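Local coordinates for mandelate racemase / muconate lactonizing enzyme, C-terminal domain protein (Pseudovibrio sp. JE062, PDB 4JHM), which is of unknown function but has the build of the enolase superfamily, in which an N-terminal capping domain accompanies a modified TIM barrel, at residues 297-302 with 322-327; 270-275 with 308-313; 228-233 with 263-268; 205-210 with 238-243. All blocks are in the same frame, centred on the assembly; numbering follows the deposited sequence.

Contact 1: residues 297-302 with 322-327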
loop_
_atom_site.group_PDB
_atom_site.type_symbol
_atom_site.label_atom_id
_atom_site.label_comp_id
_atom_site.label_asym_id
_atom_site.label_seq_id
_atom_site.Cartn_x
_atom_site.Cartn_y
_atom_site.Cartn_z
ATOM N N GLU A 297 18.920 -6.893 21.058
ATOM C CA GLU A 297 19.070 -7.547 22.351
ATOM C C GLU A 297 19.628 -8.948 22.151
ATOM O O GLU A 297 18.936 -9.833 21.657
ATOM C CB GLU A 297 17.729 -7.601 23.080
ATOM C CG GLU A 297 17.122 -6.230 23.324
ATOM C CD GLU A 297 18.062 -5.282 24.052
ATOM O OE1 GLU A 297 18.821 -5.750 24.925
ATOM O OE2 GLU A 297 18.032 -4.063 23.764
ATOM N N ILE A 298 20.886 -9.138 22.534
ATOM C CA ILE A 298 21.599 -10.383 22.271
ATOM C C ILE A 298 21.021 -11.557 23.038
ATOM O O ILE A 298 20.597 -11.434 24.186
ATOM C CB ILE A 298 23.103 -10.287 22.633
ATOM C CG1 ILE A 298 23.285 -9.763 24.062
ATOM C CG2 ILE A 298 23.841 -9.398 21.643
ATOM C CD1 ILE A 298 24.725 -9.713 24.524
ATOM N N GLN A 299 21.009 -12.703 22.380
ATOM C CA GLN A 299 20.729 -13.950 23.044
ATOM C C GLN A 299 22.068 -14.534 23.465
ATOM O O GLN A 299 22.699 -15.276 22.712
ATOM C CB GLN A 299 19.995 -14.891 22.097
ATOM C CG GLN A 299 19.901 -16.315 22.595
ATOM C CD GLN A 299 18.627 -16.984 22.148
ATOM O OE1 GLN A 299 18.654 -17.996 21.448
ATOM N NE2 GLN A 299 17.496 -16.414 22.541
ATOM N N SER A 300 22.510 -14.172 24.664
ATOM C CA SER A 300 23.816 -14.598 25.153
ATOM C C SER A 300 23.695 -15.719 26.173
ATOM O O SER A 300 24.637 -15.994 26.899
ATOM C CB SER A 300 24.558 -13.419 25.780
ATOM O OG SER A 300 24.026 -13.096 27.055
HETATM N N MSE A 301 22.536 -16.365 26.225
HETATM C CA MSE A 301 22.335 -17.500 27.122
HETATM C C MSE A 301 23.124 -18.679 26.631
HETATM O O MSE A 301 22.941 -19.133 25.506
HETATM C CB MSE A 301 20.854 -17.853 27.177
HETATM C CG MSE A 301 20.622 -19.358 27.160
HETATM SE SE MSE A 301 19.552 -19.861 28.729
HETATM C CE MSE A 301 17.849 -20.267 27.816
ATOM N N GLY A 302 24.017 -19.187 27.473
ATOM C CA GLY A 302 24.839 -20.338 27.116
ATOM C C GLY A 302 26.139 -20.395 27.893
ATOM O O GLY A 302 26.252 -19.812 28.968
ATOM N N PHE A 322 20.773 -4.882 27.240
ATOM C CA PHE A 322 21.132 -5.919 28.210
ATOM C C PHE A 322 22.030 -7.036 27.679
ATOM O O PHE A 322 22.153 -7.257 26.477
ATOM C CB PHE A 322 19.871 -6.560 28.792
ATOM C CG PHE A 322 18.954 -5.594 29.479
ATOM C CD1 PHE A 322 19.198 -5.195 30.784
ATOM C CD2 PHE A 322 17.835 -5.097 28.825
ATOM C CE1 PHE A 322 18.352 -4.307 31.422
ATOM C CE2 PHE A 322 16.983 -4.210 29.458
ATOM C CZ PHE A 322 17.244 -3.813 30.758
ATOM N N PHE A 323 22.650 -7.735 28.622
ATOM C CA PHE A 323 23.396 -8.957 28.366
ATOM C C PHE A 323 22.667 -10.061 29.106
ATOM O O PHE A 323 22.484 -9.977 30.321
ATOM C CB PHE A 323 24.827 -8.832 28.893
ATOM C CG PHE A 323 25.522 -10.146 29.093
ATOM C CD1 PHE A 323 25.427 -10.818 30.300
ATOM C CD2 PHE A 323 26.289 -10.703 28.085
ATOM C CE1 PHE A 323 26.075 -12.027 30.494
ATOM C CE2 PHE A 323 26.940 -11.913 28.272
ATOM C CZ PHE A 323 26.832 -12.576 29.477
ATOM N N GLU A 324 22.230 -11.078 28.371
ATOM C CA GLU A 324 21.504 -12.187 28.969
ATOM C C GLU A 324 22.443 -13.003 29.856
ATOM O O GLU A 324 23.428 -13.567 29.384
ATOM C CB GLU A 324 20.890 -13.066 27.882
ATOM C CG GLU A 324 20.099 -14.251 28.410
ATOM C CD GLU A 324 19.257 -14.918 27.344
ATOM O OE1 GLU A 324 18.246 -15.550 27.710
ATOM O OE2 GLU A 324 19.599 -14.815 26.143
ATOM N N GLN A 325 22.136 -13.046 31.146
ATOM C CA GLN A 325 22.936 -13.802 32.097
ATOM C C GLN A 325 22.074 -14.844 32.786
ATOM O O GLN A 325 21.254 -14.513 33.649
ATOM C CB GLN A 325 23.539 -12.871 33.149
ATOM C CG GLN A 325 24.331 -13.590 34.229
ATOM C CD GLN A 325 25.703 -14.015 33.752
ATOM O OE1 GLN A 325 25.934 -15.182 33.430
ATOM N NE2 GLN A 325 26.620 -13.063 33.691
ATOM N N PHE A 326 22.251 -16.102 32.402
ATOM C CA PHE A 326 21.551 -17.181 33.073
ATOM C C PHE A 326 22.101 -17.336 34.487
ATOM O O PHE A 326 23.314 -17.348 34.697
ATOM C CB PHE A 326 21.681 -18.496 32.310
ATOM C CG PHE A 326 20.919 -19.619 32.939
ATOM C CD1 PHE A 326 19.595 -19.852 32.598
ATOM C CD2 PHE A 326 21.514 -20.424 33.896
ATOM C CE1 PHE A 326 18.882 -20.881 33.189
ATOM C CE2 PHE A 326 20.809 -21.454 34.490
ATOM C CZ PHE A 326 19.490 -21.683 34.136
ATOM N N TYR A 327 21.194 -17.456 35.449
ATOM C CA TYR A 327 21.551 -17.517 36.860
ATOM C C TYR A 327 20.803 -18.710 37.450
ATOM O O TYR A 327 19.587 -18.814 37.272
ATOM C CB TYR A 327 21.145 -16.200 37.539
ATOM C CG TYR A 327 21.665 -16.004 38.946
ATOM C CD1 TYR A 327 23.026 -16.055 39.221
ATOM C CD2 TYR A 327 20.794 -15.738 39.997
ATOM C CE1 TYR A 327 23.503 -15.871 40.504
ATOM C CE2 TYR A 327 21.260 -15.552 41.287
ATOM C CZ TYR A 327 22.614 -15.619 41.535
ATOM O OH TYR A 327 23.084 -15.433 42.817
#
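Glu297, Ser300 and Met301 pack against Phe322, Glu324 and Phe326 in a buried contact deep in the barrel domain, combining hydrogen bonds from two glutamates with contacts to aromatic rings. The two segments point almost the same way, 15° apart end to end. Glu297 folds back at chi2 (-54°), which brings its carboxylate up to the backbone of Phe322. Glu297 OE1 accepts from Phe322 N at 3.2 Å through its syn lone pair, while OE2 accepts from Asn321 N, so one carboxylate grips two successive backbone amides. Helix 304-316 connects the segments, and strand 323-326 lies parallel to strand 133-139, as expected of the alternating strands and helices of a TIM barrel. Glu324 reaches across fully extended and sets its carboxylate beside the backbone of Met301, whose N makes a weak hydrogen bond of 3.3 Å to Glu324 OE2. The other oxygen, OE1, is engaged by Ser139 and by a salt bridge to Lys165. Ser300 OG sits over one face of the Phe323 ring, and Ile298 CD1 lies 4.0 Å from Phe323 CD2. The selenium of selenomethionine Met301 meets Phe326 obliquely, a Met-aromatic contact with SE 4.9 Å from the ring centroid.

Contact 2: residues 270-275 with 308-313; sequences RQDATV and AANLHV
Ala273 and Asn310 bring their CA atoms to 5.8 Å where an irregular loop passes the flank of helix 304-316. The pair is a worked example of how a single buried amide can fasten a loop that has no regular secondary structure. Asn310 uses both ends of its side chain. Asn310 OD1 accepts the backbone N-H of Ala273 at 2.8 Å in an almost straight bond (176°), with the donor only slightly tilted from the carbonyl plane. Asn310 ND2 donates to Asp272 OD1 at 3.0 Å, keeping that acceptor close to the amide plane, and also bonds Thr306 O one turn back in its own helix. These partners together fix the rotation of the amide. The side chains of Asp272 and Asn310 cross at about a right angle, with the carboxylate and amide planes 55° apart. With its CG anti to the backbone N (chi1 -172°), Asp272 can also close an Asx turn, OD1 accepting from Thr274 N at 3.1 Å. Asn310 ND2 and Thr274 N reach that oxygen from opposite faces of the carboxylate. Beside the polar cluster, Ala273 CB rests 4.3 Å from Ala309 CB. Farther along the helix, Val313 packs on Leu282 and Phe286 of helix 279-291; in the loop, the backbones of Gln271 and Gln299 are hydrogen-bonded, and Val275 meets Trp98 of a second subunit.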
loop_
_atom_site.group_PDB
_atom_site.type_symbol
_atom_site.label_atom_id
_atom_site.label_comp_id
_atom_site.label_asym_id
_atom_site.label_seq_id
_atom_site.Cartn_x
_atom_site.Cartn_y
_atom_site.Cartn_z
ATOM N N ARG A 270 16.770 -9.831 17.685
ATOM C CA ARG A 270 17.391 -10.731 18.633
ATOM C C ARG A 270 18.144 -11.799 17.873
ATOM O O ARG A 270 17.552 -12.608 17.168
ATOM C CB ARG A 270 16.336 -11.359 19.536
ATOM C CG ARG A 270 16.833 -12.549 20.343
ATOM C CD ARG A 270 15.720 -13.093 21.220
ATOM N NE ARG A 270 15.027 -11.985 21.868
ATOM C CZ ARG A 270 15.487 -11.346 22.934
ATOM N NH1 ARG A 270 16.632 -11.721 23.487
ATOM N NH2 ARG A 270 14.804 -10.332 23.447
ATOM N N GLN A 271 19.462 -11.779 18.014
ATOM C CA GLN A 271 20.316 -12.729 17.342
ATOM C C GLN A 271 21.330 -13.248 18.326
ATOM O O GLN A 271 21.555 -12.653 19.377
ATOM C CB GLN A 271 21.054 -12.068 16.187
ATOM C CG GLN A 271 20.157 -11.578 15.072
ATOM C CD GLN A 271 19.726 -12.691 14.150
ATOM O OE1 GLN A 271 18.929 -13.545 14.527
ATOM N NE2 GLN A 271 20.253 -12.686 12.927
ATOM N N ASP A 272 21.942 -14.365 17.964
ATOM C CA ASP A 272 23.001 -14.967 18.742
ATOM C C ASP A 272 24.160 -15.147 17.780
ATOM O O ASP A 272 23.985 -15.665 16.676
ATOM C CB ASP A 272 22.530 -16.310 19.302
ATOM C CG ASP A 272 23.510 -16.917 20.282
ATOM O OD1 ASP A 272 24.679 -16.480 20.323
ATOM O OD2 ASP A 272 23.105 -17.843 21.014
ATOM N N ALA A 273 25.339 -14.696 18.183
ATOM C CA ALA A 273 26.509 -14.789 17.333
ATOM C C ALA A 273 26.816 -16.247 17.016
ATOM O O ALA A 273 27.321 -16.559 15.942
ATOM C CB ALA A 273 27.699 -14.129 18.008
ATOM N N THR A 274 26.496 -17.137 17.950
ATOM C CA THR A 274 26.794 -18.558 17.802
ATOM C C THR A 274 25.732 -19.291 16.990
ATOM O O THR A 274 25.731 -20.524 16.934
ATOM C CB THR A 274 26.876 -19.248 19.173
ATOM O OG1 THR A 274 25.591 -19.205 19.803
ATOM C CG2 THR A 274 27.896 -18.562 20.056
ATOM N N VAL A 275 24.825 -18.538 16.368
ATOM C CA VAL A 275 23.754 -19.131 15.576
ATOM C C VAL A 275 23.661 -18.522 14.180
ATOM O O VAL A 275 23.519 -19.247 13.194
ATOM C CB VAL A 275 22.386 -18.984 16.273
ATOM C CG1 VAL A 275 21.257 -19.308 15.308
ATOM C CG2 VAL A 275 22.300 -19.887 17.489
ATOM N N ALA A 308 30.575 -14.706 25.894
ATOM C CA ALA A 308 31.580 -13.692 25.571
ATOM C C ALA A 308 31.432 -13.162 24.146
ATOM O O ALA A 308 31.496 -11.955 23.915
ATOM C CB ALA A 308 32.981 -14.253 25.783
ATOM N N ALA A 309 31.233 -14.075 23.200
ATOM C CA ALA A 309 31.104 -13.722 21.789
ATOM C C ALA A 309 30.074 -12.622 21.582
ATOM O O ALA A 309 30.327 -11.652 20.872
ATOM C CB ALA A 309 30.723 -14.950 20.975
ATOM N N ASN A 310 28.912 -12.787 22.207
ATOM C CA ASN A 310 27.837 -11.808 22.122
ATOM C C ASN A 310 28.151 -10.558 22.935
ATOM O O ASN A 310 27.941 -9.432 22.476
ATOM C CB ASN A 310 26.525 -12.423 22.614
ATOM C CG ASN A 310 26.073 -13.603 21.768
ATOM O OD1 ASN A 310 25.568 -13.430 20.658
ATOM N ND2 ASN A 310 26.239 -14.808 22.298
ATOM N N LEU A 311 28.653 -10.754 24.148
ATOM C CA LEU A 311 28.943 -9.628 25.023
ATOM C C LEU A 311 29.861 -8.632 24.319
ATOM O O LEU A 311 29.687 -7.416 24.434
ATOM C CB LEU A 311 29.580 -10.110 26.328
ATOM C CG LEU A 311 30.153 -9.015 27.236
ATOM C CD1 LEU A 311 29.104 -7.978 27.602
ATOM C CD2 LEU A 311 30.746 -9.626 28.494
ATOM N N HIS A 312 30.838 -9.153 23.584
ATOM C CA HIS A 312 31.822 -8.307 22.930
ATOM C C HIS A 312 31.178 -7.422 21.874
ATOM O O HIS A 312 31.398 -6.213 21.828
ATOM C CB HIS A 312 32.928 -9.158 22.307
ATOM C CG HIS A 312 34.034 -9.483 23.258
ATOM N ND1 HIS A 312 34.972 -8.554 23.646
ATOM C CD2 HIS A 312 34.346 -10.629 23.907
ATOM C CE1 HIS A 312 35.819 -9.114 24.489
ATOM N NE2 HIS A 312 35.462 -10.372 24.665
ATOM N N VAL A 313 30.375 -8.035 21.024
ATOM C CA VAL A 313 29.699 -7.296 19.980
ATOM C C VAL A 313 28.819 -6.213 20.602
ATOM O O VAL A 313 28.779 -5.088 20.114
ATOM C CB VAL A 313 28.866 -8.242 19.094
ATOM C CG1 VAL A 313 28.207 -7.474 17.961
ATOM C CG2 VAL A 313 29.751 -9.351 18.544
#

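Contact 3: residues 228-233 with 263-268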
loop_
_atom_site.group_PDB
_atom_site.type_symbol
_atom_site.label_atom_id
_atom_site.label_comp_id
_atom_site.label_asym_id
_atom_site.label_seq_id
_atom_site.Cartn_x
_atom_site.Cartn_y
_atom_site.Cartn_z
ATOM N N TYR A 228 7.443 -17.267 12.416
ATOM C CA TYR A 228 7.078 -17.200 11.005
ATOM C C TYR A 228 5.678 -16.649 10.797
ATOM O O TYR A 228 5.260 -16.442 9.665
ATOM C CB TYR A 228 7.214 -18.575 10.352
ATOM C CG TYR A 228 8.623 -19.093 10.429
ATOM C CD1 TYR A 228 9.634 -18.515 9.671
ATOM C CD2 TYR A 228 8.955 -20.136 11.281
ATOM C CE1 TYR A 228 10.932 -18.974 9.745
ATOM C CE2 TYR A 228 10.252 -20.604 11.361
ATOM C CZ TYR A 228 11.234 -20.019 10.589
ATOM O OH TYR A 228 12.528 -20.475 10.670
ATOM N N ASP A 229 4.962 -16.416 11.891
ATOM C CA ASP A 229 3.627 -15.851 11.824
ATOM C C ASP A 229 3.749 -14.340 11.768
ATOM O O ASP A 229 3.406 -13.644 12.711
ATOM C CB ASP A 229 2.802 -16.273 13.036
ATOM C CG ASP A 229 1.385 -15.727 12.997
ATOM O OD1 ASP A 229 1.061 -14.913 12.100
ATOM O OD2 ASP A 229 0.588 -16.109 13.875
ATOM N N PHE A 230 4.228 -13.844 10.637
ATOM C CA PHE A 230 4.560 -12.438 10.491
ATOM C C PHE A 230 3.393 -11.522 10.860
ATOM O O PHE A 230 3.536 -10.641 11.708
ATOM C CB PHE A 230 5.036 -12.149 9.063
ATOM C CG PHE A 230 6.257 -12.932 8.650
ATOM C CD1 PHE A 230 7.097 -13.508 9.594
ATOM C CD2 PHE A 230 6.584 -13.071 7.308
ATOM C CE1 PHE A 230 8.223 -14.219 9.204
ATOM C CE2 PHE A 230 7.712 -13.778 6.914
ATOM C CZ PHE A 230 8.533 -14.349 7.863
ATOM N N LYS A 231 2.243 -11.725 10.227
ATOM C CA LYS A 231 1.079 -10.863 10.458
ATOM C C LYS A 231 0.730 -10.681 11.949
ATOM O O LYS A 231 0.336 -9.588 12.369
ATOM C CB LYS A 231 -0.141 -11.387 9.687
ATOM C CG LYS A 231 -0.297 -10.817 8.282
ATOM C CD LYS A 231 -0.958 -11.825 7.354
ATOM C CE LYS A 231 -1.774 -11.158 6.257
ATOM N NZ LYS A 231 -3.166 -10.842 6.702
ATOM N N THR A 232 0.876 -11.737 12.744
ATOM C CA THR A 232 0.564 -11.657 14.167
ATOM C C THR A 232 1.546 -10.748 14.886
ATOM O O THR A 232 1.143 -9.880 15.675
ATOM C CB THR A 232 0.580 -13.041 14.831
ATOM O OG1 THR A 232 -0.486 -13.836 14.300
ATOM C CG2 THR A 232 0.397 -12.920 16.327
ATOM N N TYR A 233 2.834 -10.951 14.618
ATOM C CA TYR A 233 3.870 -10.071 15.146
ATOM C C TYR A 233 3.583 -8.609 14.764
ATOM O O TYR A 233 3.661 -7.710 15.600
ATOM C CB TYR A 233 5.235 -10.485 14.613
ATOM C CG TYR A 233 6.016 -11.420 15.509
ATOM C CD1 TYR A 233 6.827 -10.921 16.515
ATOM C CD2 TYR A 233 5.971 -12.798 15.329
ATOM C CE1 TYR A 233 7.555 -11.760 17.334
ATOM C CE2 TYR A 233 6.703 -13.647 16.145
ATOM C CZ TYR A 233 7.494 -13.119 17.147
ATOM O OH TYR A 233 8.233 -13.942 17.973
ATOM N N THR A 263 9.046 -4.175 7.801
ATOM C CA THR A 263 7.605 -4.401 7.755
ATOM C C THR A 263 6.955 -4.324 9.138
ATOM O O THR A 263 5.771 -4.637 9.290
ATOM C CB THR A 263 7.281 -5.761 7.103
ATOM O OG1 THR A 263 7.940 -6.815 7.814
ATOM C CG2 THR A 263 7.744 -5.777 5.664
ATOM N N GLY A 264 7.730 -3.916 10.141
ATOM C CA GLY A 264 7.198 -3.694 11.485
ATOM C C GLY A 264 6.832 -4.958 12.249
ATOM O O GLY A 264 5.868 -4.973 13.012
HETATM N N MSE A 265 7.610 -6.018 12.056
HETATM C CA MSE A 265 7.405 -7.268 12.779
HETATM C C MSE A 265 7.960 -7.224 14.173
HETATM O O MSE A 265 7.431 -7.883 15.069
HETATM C CB MSE A 265 8.132 -8.391 12.058
HETATM C CG MSE A 265 7.544 -8.608 10.673
HETATM SE SE MSE A 265 8.248 -10.289 9.948
HETATM C CE MSE A 265 7.677 -9.987 8.090
ATOM N N TRP A 266 9.033 -6.458 14.364
ATOM C CA TRP A 266 9.767 -6.449 15.625
ATOM C C TRP A 266 9.954 -5.057 16.211
ATOM O O TRP A 266 10.058 -4.073 15.480
ATOM C CB TRP A 266 11.158 -7.028 15.414
ATOM C CG TRP A 266 11.206 -8.413 14.854
ATOM C CD1 TRP A 266 10.241 -9.370 14.932
ATOM C CD2 TRP A 266 12.311 -9.012 14.172
ATOM N NE1 TRP A 266 10.669 -10.524 14.317
ATOM C CE2 TRP A 266 11.939 -10.327 13.845
ATOM C CE3 TRP A 266 13.577 -8.558 13.796
ATOM C CZ2 TRP A 266 12.786 -11.191 13.165
ATOM C CZ3 TRP A 266 14.412 -9.417 13.118
ATOM C CH2 TRP A 266 14.015 -10.719 12.812
ATOM N N SER A 267 10.039 -4.990 17.536
ATOM C CA SER A 267 10.433 -3.761 18.236
ATOM C C SER A 267 11.947 -3.726 18.458
ATOM O O SER A 267 12.519 -2.684 18.782
ATOM C CB SER A 267 9.731 -3.678 19.584
ATOM O OG SER A 267 8.346 -3.916 19.448
ATOM N N ASP A 268 12.588 -4.878 18.299
ATOM C CA ASP A 268 14.044 -4.981 18.345
ATOM C C ASP A 268 14.464 -6.098 17.409
ATOM O O ASP A 268 13.651 -6.605 16.634
ATOM C CB ASP A 268 14.535 -5.267 19.768
ATOM C CG ASP A 268 13.969 -6.558 20.348
ATOM O OD1 ASP A 268 13.741 -7.528 19.589
ATOM O OD2 ASP A 268 13.756 -6.603 21.581
#
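Met265, a selenomethionine, lays SE and its methyl CE over one face of the Phe230 ring. Met265 SE is 3.9 Å from the centroid of the Phe230 ring and 30° off the normal, a Met-aromatic contact, and CE lies over the same face in a CH-pi contact. The chain is extended beyond CG, which carries its tip from the loop across to the helix. Tyr228 O covers the opposite face of Phe230, offset toward the rim, so the ring is held between the selenomethionine and the backbone preceding its own helix. Farther along the helix, Met265 O lies 3.4 Å from Tyr233 CD1, and Tyr233 receives Trp266 in an offset edge-to-face pair: the edge of the indole's five-membered ring is turned toward the phenol face, with planes at 74° and centroids 5.6 Å apart. No hydrogen bond crosses between the segments.

The second shell consists of a capped helix start and a helix end. Asp229 is the N-cap of helix 230-239, Asp229 OD1 accepting from Thr232 N at 3.2 Å, which is consistent with a fixed first turn. His259 of a second subunit meets Phe230 edge-to-face. On the other segment, helix 254-262 ends in a Schellman motif with Gly264 at C-prime in positive phi, where Met265 N bonds Ala260 O; the contact thus joins the first turn of one barrel helix to the loop just after the Schellman end of another.

Contact 4: residues 205-210 with 238-243; sequences QAMKMA and ANTDLE
Met207, a selenomethionine of helix 203-215, carries one half of this contact with Asn239 and Thr240. From CB its chain starts with CG anti to the backbone N (chi1 -179°), then bends at chi2 (67°) and again at chi3 (79°), curling toward Asn239 and Thr240. The side chain also touches Arg235 and Leu236 of helix 230-239. Met207 SE lies 4.0 Å from Thr240 CG2, the two side chains running antiparallel alongside each other. At the tip, Met207 CE rests 4.1 Å from Asn239 CB, while the amide of Asn239 turns back to its own helix and donates from ND2 to Arg235 O. Met207 also packs on Asp241 of a third subunit.

One turn farther on, Ala210 presents its methyl to Leu242, whose CD2 lies 3.9 Å from Ala210 CB and 3.7 Å from Ala210 O. No hydrogen bond joins the two segments; within 238-243, Thr240 OG1 accepts from Leu242 N at 3.2 Å, an ST turn, and also bonds Leu236 O, consistent with CG2 being turned to the selenium. The turn leads from helix 230-239 into strand 243-245, which lies parallel to strand 220-222: this is the second half of a beta-alpha-beta crossover, packed against the preceding helix as in the outer layer of a TIM barrel.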
loop_
_atom_site.group_PDB
_atom_site.type_symbol
_atom_site.label_atom_id
_atom_site.label_comp_id
_atom_site.label_asym_id
_atom_site.label_seq_id
_atom_site.Cartn_x
_atom_site.Cartn_y
_atom_site.Cartn_z
ATOM N N GLN A 205 -4.061 -15.208 22.753
ATOM C CA GLN A 205 -3.370 -15.236 24.034
ATOM C C GLN A 205 -2.215 -14.240 24.030
ATOM O O GLN A 205 -2.005 -13.512 24.998
ATOM C CB GLN A 205 -2.858 -16.653 24.329
ATOM C CG GLN A 205 -3.973 -17.644 24.633
ATOM C CD GLN A 205 -3.534 -19.098 24.576
ATOM O OE1 GLN A 205 -2.342 -19.415 24.543
ATOM N NE2 GLN A 205 -4.509 -19.997 24.565
ATOM N N ALA A 206 -1.472 -14.209 22.932
ATOM C CA ALA A 206 -0.330 -13.322 22.817
ATOM C C ALA A 206 -0.777 -11.891 23.035
ATOM O O ALA A 206 -0.170 -11.155 23.805
ATOM C CB ALA A 206 0.316 -13.470 21.452
HETATM N N MSE A 207 -1.851 -11.502 22.359
HETATM C CA MSE A 207 -2.367 -10.142 22.474
HETATM C C MSE A 207 -2.871 -9.871 23.862
HETATM O O MSE A 207 -2.724 -8.774 24.375
HETATM C CB MSE A 207 -3.483 -9.914 21.462
HETATM C CG MSE A 207 -4.024 -8.487 21.558
HETATM SE SE MSE A 207 -2.675 -7.166 20.986
HETATM C CE MSE A 207 -2.896 -7.401 19.047
ATOM N N LYS A 208 -3.469 -10.867 24.496
ATOM C CA LYS A 208 -4.009 -10.676 25.829
ATOM C C LYS A 208 -2.884 -10.386 26.827
ATOM O O LYS A 208 -2.983 -9.473 27.649
ATOM C CB LYS A 208 -4.793 -11.913 26.257
ATOM C CG LYS A 208 -6.013 -11.603 27.103
ATOM C CD LYS A 208 -7.285 -11.581 26.275
ATOM C CE LYS A 208 -7.792 -12.989 26.002
ATOM N NZ LYS A 208 -9.216 -12.989 25.557
HETATM N N MSE A 209 -1.812 -11.167 26.744
HETATM C CA MSE A 209 -0.681 -11.033 27.663
HETATM C C MSE A 209 0.042 -9.739 27.443
HETATM O O MSE A 209 0.505 -9.110 28.396
HETATM C CB MSE A 209 0.290 -12.190 27.444
HETATM C CG MSE A 209 1.589 -12.032 28.233
HETATM SE SE MSE A 209 1.335 -12.357 30.167
HETATM C CE MSE A 209 0.443 -14.110 30.096
ATOM N N ALA A 210 0.150 -9.332 26.182
ATOM C CA ALA A 210 0.894 -8.126 25.822
ATOM C C ALA A 210 0.208 -6.886 26.380
ATOM O O ALA A 210 0.857 -6.031 26.989
ATOM C CB ALA A 210 1.030 -8.025 24.315
ATOM N N ALA A 238 1.864 -3.328 16.367
ATOM C CA ALA A 238 1.085 -2.207 15.856
ATOM C C ALA A 238 0.002 -1.767 16.833
ATOM O O ALA A 238 -0.490 -0.647 16.740
ATOM C CB ALA A 238 0.470 -2.558 14.512
ATOM N N ASN A 239 -0.366 -2.641 17.765
ATOM C CA ASN A 239 -1.480 -2.355 18.662
ATOM C C ASN A 239 -1.108 -2.237 20.143
ATOM O O ASN A 239 -1.991 -2.105 20.987
ATOM C CB ASN A 239 -2.584 -3.395 18.482
ATOM C CG ASN A 239 -3.348 -3.210 17.190
ATOM O OD1 ASN A 239 -4.381 -2.546 17.157
ATOM N ND2 ASN A 239 -2.837 -3.784 16.114
ATOM N N THR A 240 0.188 -2.285 20.450
ATOM C CA THR A 240 0.675 -2.029 21.805
ATOM C C THR A 240 1.983 -1.256 21.749
ATOM O O THR A 240 2.580 -1.107 20.686
ATOM C CB THR A 240 0.942 -3.326 22.597
ATOM O OG1 THR A 240 2.253 -3.823 22.287
ATOM C CG2 THR A 240 -0.107 -4.391 22.291
ATOM N N ASP A 241 2.429 -0.779 22.905
ATOM C CA ASP A 241 3.698 -0.066 23.007
ATOM C C ASP A 241 4.764 -0.955 23.643
ATOM O O ASP A 241 5.909 -0.547 23.833
ATOM C CB ASP A 241 3.507 1.219 23.811
ATOM C CG ASP A 241 2.604 2.214 23.106
ATOM O OD1 ASP A 241 2.438 2.101 21.869
ATOM O OD2 ASP A 241 2.060 3.110 23.783
ATOM N N LEU A 242 4.375 -2.184 23.958
ATOM C CA LEU A 242 5.271 -3.145 24.574
ATOM C C LEU A 242 6.298 -3.636 23.558
ATOM O O LEU A 242 5.947 -3.972 22.425
ATOM C CB LEU A 242 4.453 -4.327 25.093
ATOM C CG LEU A 242 5.200 -5.448 25.809
ATOM C CD1 LEU A 242 5.651 -4.976 27.179
ATOM C CD2 LEU A 242 4.312 -6.678 25.919
ATOM N N GLU A 243 7.563 -3.683 23.963
ATOM C CA GLU A 243 8.613 -4.235 23.112
ATOM C C GLU A 243 8.310 -5.702 22.793
ATOM O O GLU A 243 8.145 -6.518 23.701
ATOM C CB GLU A 243 9.976 -4.107 23.804
ATOM C CG GLU A 243 11.170 -4.607 22.994
ATOM C CD GLU A 243 12.503 -4.280 23.653
ATOM O OE1 GLU A 243 12.495 -3.607 24.707
ATOM O OE2 GLU A 243 13.558 -4.695 23.120
#

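Contacts 1 and 2 lie about 6 Å from the centre of the chain, measured between centres, whereas contacts 3 and 4 lie about 21 and 24 Å out, both touching a third subunit yet largely buried. The chemistry follows this division. In the interior, carboxylates and an amide reach across to backbone N-H groups; in the outer pair no hydrogen bond crosses, packing of apolar, selenium and aromatic groups dominates, and side-chain bonds of Asp229 and Thr240 serve a cap and a turn within their own segments. Helix 304-316 of contact 2 leads on to strand 323-326 of contact 1. Contacts 3 and 4 share helix 230-239, contact 3 at its first turn, contact 4 near its C-terminal part.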